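Side-chain contact in transcriptional regulator, MarR family (Methanosarcina mazei, PDB 3S2W), which probably binds DNA as a dimeric transcription factor of the winged-helix MarR family and regulates gene expression: residues I150-E153 against N154-I158. Sequence-based numbering, arbitrary orientation.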
loop_
_atom_site.group_PDB
_atom_site.type_symbol
_atom_site.label_atom_id
_atom_site.label_comp_id
_atom_site.label_asym_id
_atom_site.label_seq_id
_atom_site.Cartn_x
_atom_site.Cartn_y
_atom_site.Cartn_z
ATOM N N ILE A 150 12.967 -8.503 5.890
ATOM C CA ILE A 150 12.901 -9.914 5.562
ATOM C C ILE A 150 11.543 -10.238 4.939
ATOM O O ILE A 150 11.440 -11.008 3.991
ATOM C CB ILE A 150 13.193 -10.780 6.809
ATOM C CG1 ILE A 150 14.603 -10.473 7.312
ATOM C CG2 ILE A 150 13.005 -12.311 6.531
ATOM C CD1 ILE A 150 14.814 -10.775 8.788
HETATM N N MSE A 151 10.496 -9.634 5.466
HETATM C CA MSE A 151 9.166 -9.927 4.972
HETATM C C MSE A 151 9.112 -9.609 3.514
HETATM O O MSE A 151 8.507 -10.341 2.747
HETATM C CB MSE A 151 8.107 -9.131 5.728
HETATM C CG MSE A 151 7.834 -9.718 7.083
HETATM SE SE MSE A 151 6.726 -8.571 8.141
HETATM C CE MSE A 151 5.204 -8.394 6.947
ATOM N N PHE A 152 9.769 -8.520 3.130
ATOM C CA PHE A 152 9.784 -8.130 1.742
ATOM C C PHE A 152 10.551 -9.111 0.859
ATOM O O PHE A 152 10.088 -9.465 -0.232
ATOM C CB PHE A 152 10.337 -6.729 1.545
ATOM C CG PHE A 152 10.307 -6.307 0.111
ATOM C CD1 PHE A 152 9.112 -6.372 -0.606
ATOM C CD2 PHE A 152 11.452 -5.901 -0.539
ATOM C CE1 PHE A 152 9.054 -6.017 -1.941
ATOM C CE2 PHE A 152 11.405 -5.542 -1.874
ATOM C CZ PHE A 152 10.202 -5.597 -2.577
ATOM N N GLU A 153 11.717 -9.556 1.321
ATOM C CA GLU A 153 12.500 -10.544 0.564
ATOM C C GLU A 153 11.732 -11.857 0.442
ATOM O O GLU A 153 11.958 -12.637 -0.485
ATOM C CB GLU A 153 13.890 -10.786 1.193
ATOM C CG GLU A 153 14.799 -9.560 1.200
ATOM C CD GLU A 153 15.715 -9.529 2.418
ATOM O OE1 GLU A 153 15.770 -8.480 3.107
ATOM O OE2 GLU A 153 16.377 -10.559 2.693
ATOM N N ASN A 154 10.836 -12.106 1.394
ATOM C CA ASN A 154 10.016 -13.301 1.327
ATOM C C ASN A 154 9.008 -13.187 0.195
ATOM O O ASN A 154 8.743 -14.158 -0.510
ATOM C CB ASN A 154 9.299 -13.556 2.647
ATOM C CG ASN A 154 10.216 -14.074 3.703
ATOM O OD1 ASN A 154 11.297 -14.592 3.409
ATOM N ND2 ASN A 154 9.797 -13.951 4.951
ATOM N N GLY A 155 8.441 -11.999 0.029
ATOM C CA GLY A 155 7.574 -11.748 -1.100
ATOM C C GLY A 155 8.394 -11.793 -2.373
ATOM O O GLY A 155 8.109 -12.573 -3.285
ATOM N N LEU A 156 9.435 -10.971 -2.413
ATOM C CA LEU A 156 10.264 -10.815 -3.597
ATOM C C LEU A 156 10.707 -12.142 -4.208
ATOM O O LEU A 156 10.823 -12.259 -5.429
ATOM C CB LEU A 156 11.477 -9.955 -3.263
ATOM C CG LEU A 156 12.159 -9.275 -4.444
ATOM C CD1 LEU A 156 11.129 -8.731 -5.414
ATOM C CD2 LEU A 156 13.078 -8.170 -3.962
ATOM N N LYS A 157 10.958 -13.138 -3.363
ATOM C CA LYS A 157 11.373 -14.447 -3.843
ATOM C C LYS A 157 10.357 -14.994 -4.832
ATOM O O LYS A 157 10.706 -15.391 -5.947
ATOM C CB LYS A 157 11.497 -15.443 -2.693
ATOM C CG LYS A 157 12.690 -15.267 -1.788
ATOM C CD LYS A 157 12.650 -16.323 -0.684
ATOM C CE LYS A 157 13.521 -15.945 0.512
ATOM N NZ LYS A 157 13.155 -16.706 1.747
ATOM N N ILE A 158 9.096 -15.020 -4.415
ATOM C CA ILE A 158 8.058 -15.692 -5.194
ATOM C C ILE A 158 7.257 -14.768 -6.122
ATOM O O ILE A 158 6.196 -15.150 -6.606
ATOM C CB ILE A 158 7.105 -16.523 -4.284
ATOM C CG1 ILE A 158 6.329 -15.629 -3.305
ATOM C CG2 ILE A 158 7.903 -17.573 -3.504
ATOM C CD1 ILE A 158 5.443 -14.593 -3.946
#
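Phe152 and Leu156, and Ile150 and Asn154, meet as i to i+4 neighbours in the last turns of helix 138-157, a local contact along one continuous helix close to the C-terminus of the chain. Leu156 brings its CD2 methyl obliquely to the Phe152 ring, 3.8 Å from CE2. CG is anti to the backbone N in both, chi1 -178° in Phe152 and a less regular -158° in Leu156, and the two side chains cross where the methyl meets the ring. An almost straight bond of 2.7 Å runs from Leu156 N to Phe152 O. Two residues earlier in the helix, Asn154 lies alongside Ile150, pointing the same way, with ND2 3.9 Å from the CG2 methyl. Asn154 N donates to Ile150 O at 2.9 Å.

In MarR regulators the terminal helices of two subunits interlock to form the dimer, and here this helix end touches the second subunit. The buried amide of Asn154 gives ND2 to Leu132 O and Ser135 OG of that subunit, while OD1 accepts Lys157 NZ at 3.3 Å within the chain. Two acceptors at ND2 and one donor at OD1 thus fix the rotation of the amide. The Phe152 ring also makes an edge-to-face stack with Tyr34 of the second subunit, against which Leu156 packs as well. Lys157 reaches OD1 with an extended chain whose CG passes 3.0 Å from Glu153 O. Met151 turns to helix 23-43 of its own chain, touching Ile24 and Ile28.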